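Local coordinates for cell division control protein Cdc48 (Mycobacterium smegmatis, PDB 5E7P), which probably binds and hydrolyses ATP as a member of the AAA ATPase family, at residues R41-V46 with V77-A82; L267-A272 with A368-V373. All blocks are in the same frame, centred on the assembly; numbering follows the deposited sequence.

Interaction 1 (R41-V46 with V77-A82); sequences RLHPEV and VPAGTA
A water molecule sits between H43 and A79, accepting from H43 N at 3.0 Å and donating to A79 O at 2.9 Å. The same water also lies close to T81 O, though that distance is too short to be trusted. Solvent thus does in part the work of a direct backbone bond where the chain leaves strand 39-42 and where the type I turn P78-T81 leads into strand 81-84. The histidine lies on A79. With CG anti to the backbone N (chi1 -165°), its imidazole is carried over the turn, and A79 CB stands over one face, 4.0 Å from the H43 ring centroid, as a CH-pi contact. P44 CD covers the opposite face near the rim, while V77 O approaches in plane at the edge, 3.2 Å from H43 CD2. The same ring caps helix 44-50: H43, the N-cap residue, accepts from E45 N through ND1 at 3.0 Å, nearly straight (166°) and close to the ring plane. L42 CD2 meets A82 CB at 3.7 Å, and L24 of strand 22-28 touches both side chains. Backbone hydrogen bonding between R41 and L83 joins the two outermost strands of the sheet, consistent with the closed double-psi barrel of CDC48 N-terminal domains. Beyond the barrel, M705 of helix 690-707 packs on E45, V46 and A79. Because ND1 serves as an acceptor, the imidazole is probably neutral with its proton on NE2, held in one rotation by the cap, the methyl and the proline.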
loop_
_atom_site.group_PDB
_atom_site.type_symbol
_atom_site.label_atom_id
_atom_site.label_comp_id
_atom_site.label_asym_id
_atom_site.label_seq_id
_atom_site.Cartn_x
_atom_site.Cartn_y
_atom_site.Cartn_z
ATOM N N ARG A 41 -4.499 5.731 21.589
ATOM C CA ARG A 41 -4.024 7.113 21.550
ATOM C C ARG A 41 -2.707 7.314 22.306
ATOM O O ARG A 41 -2.627 7.103 23.518
ATOM C CB ARG A 41 -5.095 8.067 22.087
ATOM C CG ARG A 41 -6.352 8.157 21.236
ATOM C CD ARG A 41 -6.097 8.920 19.946
ATOM N NE ARG A 41 -7.259 8.901 19.061
ATOM C CZ ARG A 41 -7.232 9.265 17.782
ATOM N NH1 ARG A 41 -6.100 9.681 17.230
ATOM N NH2 ARG A 41 -8.338 9.210 17.051
ATOM N N LEU A 42 -1.680 7.734 21.575
ATOM C CA LEU A 42 -0.361 7.957 22.151
ATOM C C LEU A 42 0.097 9.394 21.937
ATOM O O LEU A 42 -0.224 10.013 20.923
ATOM C CB LEU A 42 0.656 6.998 21.528
ATOM C CG LEU A 42 0.440 5.505 21.773
ATOM C CD1 LEU A 42 1.382 4.674 20.916
ATOM C CD2 LEU A 42 0.631 5.186 23.244
ATOM N N HIS A 43 0.845 9.920 22.899
ATOM C CA HIS A 43 1.456 11.233 22.761
ATOM C C HIS A 43 2.497 11.170 21.648
ATOM O O HIS A 43 3.148 10.143 21.464
ATOM C CB HIS A 43 2.114 11.646 24.078
ATOM C CG HIS A 43 2.467 13.099 24.150
ATOM N ND1 HIS A 43 3.618 13.615 23.598
ATOM C CD2 HIS A 43 1.817 14.147 24.712
ATOM C CE1 HIS A 43 3.663 14.918 23.815
ATOM N NE2 HIS A 43 2.582 15.264 24.488
ATOM N N PRO A 44 2.643 12.263 20.886
ATOM C CA PRO A 44 3.630 12.310 19.800
ATOM C C PRO A 44 5.056 12.018 20.268
ATOM O O PRO A 44 5.850 11.476 19.498
ATOM C CB PRO A 44 3.527 13.754 19.307
ATOM C CG PRO A 44 2.122 14.141 19.605
ATOM C CD PRO A 44 1.771 13.451 20.893
ATOM N N GLU A 45 5.373 12.372 21.509
ATOM C CA GLU A 45 6.704 12.111 22.046
ATOM C C GLU A 45 6.960 10.610 22.177
ATOM O O GLU A 45 8.090 10.148 22.013
ATOM C CB GLU A 45 6.903 12.806 23.393
ATOM C CG GLU A 45 8.308 12.651 23.944
ATOM C CD GLU A 45 8.551 13.489 25.178
ATOM O OE1 GLU A 45 7.621 14.198 25.617
ATOM O OE2 GLU A 45 9.680 13.440 25.705
ATOM N N VAL A 46 5.904 9.856 22.467
ATOM C CA VAL A 46 5.996 8.402 22.518
ATOM C C VAL A 46 6.288 7.850 21.126
ATOM O O VAL A 46 7.146 6.984 20.959
ATOM C CB VAL A 46 4.702 7.770 23.067
ATOM C CG1 VAL A 46 4.789 6.251 23.031
ATOM C CG2 VAL A 46 4.436 8.259 24.479
ATOM N N VAL A 77 -3.552 15.147 27.152
ATOM C CA VAL A 77 -3.028 13.815 27.428
ATOM C C VAL A 77 -1.509 13.852 27.552
ATOM O O VAL A 77 -0.801 14.008 26.555
ATOM C CB VAL A 77 -3.428 12.804 26.337
ATOM C CG1 VAL A 77 -2.926 11.411 26.695
ATOM C CG2 VAL A 77 -4.936 12.800 26.147
ATOM N N PRO A 78 -1.006 13.712 28.788
ATOM C CA PRO A 78 0.432 13.749 29.072
ATOM C C PRO A 78 1.175 12.615 28.375
ATOM O O PRO A 78 0.569 11.590 28.062
ATOM C CB PRO A 78 0.493 13.573 30.593
ATOM C CG PRO A 78 -0.796 12.915 30.958
ATOM C CD PRO A 78 -1.802 13.474 30.003
ATOM N N ALA A 79 2.472 12.804 28.149
ATOM C CA ALA A 79 3.285 11.842 27.408
ATOM C C ALA A 79 3.318 10.449 28.038
ATOM O O ALA A 79 3.525 9.456 27.345
ATOM C CB ALA A 79 4.700 12.378 27.221
ATOM N N GLY A 80 3.108 10.381 29.348
ATOM C CA GLY A 80 3.167 9.117 30.059
ATOM C C GLY A 80 1.852 8.361 30.090
ATOM O O GLY A 80 1.713 7.376 30.814
ATOM N N THR A 81 0.883 8.812 29.301
ATOM C CA THR A 81 -0.438 8.192 29.294
ATOM C C THR A 81 -0.849 7.676 27.914
ATOM O O THR A 81 -0.739 8.382 26.910
ATOM C CB THR A 81 -1.519 9.163 29.814
ATOM O OG1 THR A 81 -1.259 9.482 31.187
ATOM C CG2 THR A 81 -2.901 8.537 29.701
ATOM N N ALA A 82 -1.319 6.432 27.875
ATOM C CA ALA A 82 -1.880 5.857 26.662
ATOM C C ALA A 82 -3.381 5.664 26.840
ATOM O O ALA A 82 -3.833 5.218 27.893
ATOM C CB ALA A 82 -1.213 4.537 26.348
HETATM O O HOH W 1 1.342 8.693 25.594
#

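Interaction 2 (L267-A272 with A368-V373); sequences LVSGPA and AVPENV
The end of strand 265-269 and the loop after strand 361-366 are joined by one backbone bond, G270 N to A368 O at 3.2 Å. In return, G270 O approaches A368 CA in a CA-H...O contact of 3.2 Å, so each residue offers both a donor and an acceptor to the other. G270 has backbone angles that call for glycine, since a CB here would press on the carbonyl oxygen of S269. Beside this pair P370 packs on S269, the CG corner of its ring 3.4 Å from S269 OG and 3.5 Å from S269 CB. S269 turns OG between its own backbone N and carbonyl carbon (chi1 55°), which brings the hydroxyl alongside the proline. Two residues back along the strand, L267 CD2 reaches P370 CB at 4.2 Å. The segment 267-272 runs from a core strand into the P-loop, GPAGVGKA, where G273 to T278 bind ADP; 368-373 follows the neighbouring strand, S367 probably occupying the position of the sensor 1 residue of AAA proteins. K276 of the P-loop donates NZ to G270 O, so that oxygen serves the lysine as well as A368, and P271 touches the ADP. R573 of helix 563-576, from the second AAA range, packs on both S269 and P370. A tetraethylene glycol, probably from the crystallisation liquor, comes within about 3 Å of the S269 side chain at the nearest atoms.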
loop_
_atom_site.group_PDB
_atom_site.type_symbol
_atom_site.label_atom_id
_atom_site.label_comp_id
_atom_site.label_asym_id
_atom_site.label_seq_id
_atom_site.Cartn_x
_atom_site.Cartn_y
_atom_site.Cartn_z
ATOM N N LEU A 267 -2.703 -9.517 -16.381
ATOM C CA LEU A 267 -2.463 -9.333 -14.953
ATOM C C LEU A 267 -2.597 -7.860 -14.571
ATOM O O LEU A 267 -1.802 -7.021 -14.991
ATOM C CB LEU A 267 -1.081 -9.852 -14.553
ATOM C CG LEU A 267 -0.744 -9.723 -13.061
ATOM C CD1 LEU A 267 -1.741 -10.497 -12.196
ATOM C CD2 LEU A 267 0.683 -10.166 -12.772
ATOM N N VAL A 268 -3.615 -7.551 -13.776
ATOM C CA VAL A 268 -3.855 -6.184 -13.341
ATOM C C VAL A 268 -3.272 -5.961 -11.950
ATOM O O VAL A 268 -3.552 -6.722 -11.021
ATOM C CB VAL A 268 -5.358 -5.866 -13.311
ATOM C CG1 VAL A 268 -5.590 -4.459 -12.778
ATOM C CG2 VAL A 268 -5.966 -6.031 -14.696
ATOM N N SER A 269 -2.457 -4.918 -11.813
ATOM C CA SER A 269 -1.833 -4.596 -10.534
ATOM C C SER A 269 -2.037 -3.139 -10.122
ATOM O O SER A 269 -2.657 -2.359 -10.841
ATOM C CB SER A 269 -0.345 -4.946 -10.553
ATOM O OG SER A 269 0.320 -4.312 -11.630
ATOM N N GLY A 270 -1.517 -2.786 -8.953
ATOM C CA GLY A 270 -1.734 -1.471 -8.381
ATOM C C GLY A 270 -2.032 -1.578 -6.897
ATOM O O GLY A 270 -2.289 -2.672 -6.395
ATOM N N PRO A 271 -2.013 -0.438 -6.190
ATOM C CA PRO A 271 -2.168 -0.362 -4.731
ATOM C C PRO A 271 -3.362 -1.156 -4.196
ATOM O O PRO A 271 -4.368 -1.319 -4.885
ATOM C CB PRO A 271 -2.382 1.133 -4.486
ATOM C CG PRO A 271 -1.682 1.792 -5.618
ATOM C CD PRO A 271 -1.909 0.899 -6.798
ATOM N N ALA A 272 -3.241 -1.642 -2.966
ATOM C CA ALA A 272 -4.299 -2.431 -2.350
ATOM C C ALA A 272 -5.569 -1.604 -2.166
ATOM O O ALA A 272 -5.528 -0.507 -1.615
ATOM C CB ALA A 272 -3.825 -2.998 -1.012
ATOM N N ALA A 368 -2.008 -6.944 -6.039
ATOM C CA ALA A 368 -1.450 -5.647 -5.675
ATOM C C ALA A 368 -0.027 -5.502 -6.197
ATOM O O ALA A 368 0.281 -4.560 -6.923
ATOM C CB ALA A 368 -1.496 -5.446 -4.168
ATOM N N VAL A 369 0.830 -6.453 -5.841
ATOM C CA VAL A 369 2.210 -6.467 -6.308
ATOM C C VAL A 369 2.431 -7.638 -7.268
ATOM O O VAL A 369 2.313 -8.799 -6.871
ATOM C CB VAL A 369 3.190 -6.573 -5.125
ATOM C CG1 VAL A 369 4.628 -6.536 -5.615
ATOM C CG2 VAL A 369 2.932 -5.458 -4.129
ATOM N N PRO A 370 2.762 -7.331 -8.534
ATOM C CA PRO A 370 2.861 -8.318 -9.618
ATOM C C PRO A 370 3.904 -9.397 -9.348
ATOM O O PRO A 370 3.677 -10.564 -9.666
ATOM C CB PRO A 370 3.290 -7.477 -10.829
ATOM C CG PRO A 370 2.983 -6.075 -10.468
ATOM C CD PRO A 370 3.153 -5.988 -8.985
ATOM N N GLU A 371 5.034 -9.008 -8.768
ATOM C CA GLU A 371 6.113 -9.955 -8.505
ATOM C C GLU A 371 5.815 -10.880 -7.324
ATOM O O GLU A 371 6.632 -11.730 -6.973
ATOM C CB GLU A 371 7.447 -9.234 -8.300
ATOM C CG GLU A 371 7.457 -8.252 -7.150
ATOM C CD GLU A 371 7.338 -6.807 -7.611
ATOM O OE1 GLU A 371 6.733 -6.557 -8.679
ATOM O OE2 GLU A 371 7.857 -5.919 -6.902
ATOM N N ASN A 372 4.647 -10.709 -6.712
ATOM C CA ASN A 372 4.189 -11.632 -5.681
ATOM C C ASN A 372 3.444 -12.824 -6.276
ATOM O O ASN A 372 3.051 -13.744 -5.558
ATOM C CB ASN A 372 3.308 -10.916 -4.657
ATOM C CG ASN A 372 4.114 -10.095 -3.672
ATOM O OD1 ASN A 372 5.326 -10.272 -3.542
ATOM N ND2 ASN A 372 3.442 -9.195 -2.964
ATOM N N VAL A 373 3.254 -12.797 -7.592
ATOM C CA VAL A 373 2.604 -13.895 -8.298
ATOM C C VAL A 373 3.650 -14.776 -8.976
ATOM O O VAL A 373 4.672 -14.274 -9.452
ATOM C CB VAL A 373 1.610 -13.371 -9.352
ATOM C CG1 VAL A 373 0.864 -14.526 -10.008
ATOM C CG2 VAL A 373 0.628 -12.423 -8.711
#

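Overall arrangement
From the N terminus, interaction 1 comes first: the 30 residues between 41-46 and 77-82, rich in strand, form a loop that the contact closes within the CDC48 N-terminal domain. The chain then passes through a second, smaller sheet before reaching the first AAA range. There interaction 2 closes a far longer loop of 95 residues, nearly half of them helix, tying the start of the P-loop to the end of the neighbouring core strand. The two loops lie in series, neither nested nor crossed. Interactions 1 and 2 have centres 37 Å apart and nearest atoms about 21 Å apart, without touching. Yet each reaches the C-terminal half: interaction 1 meets helix 690-707, interaction 2 helix 563-576.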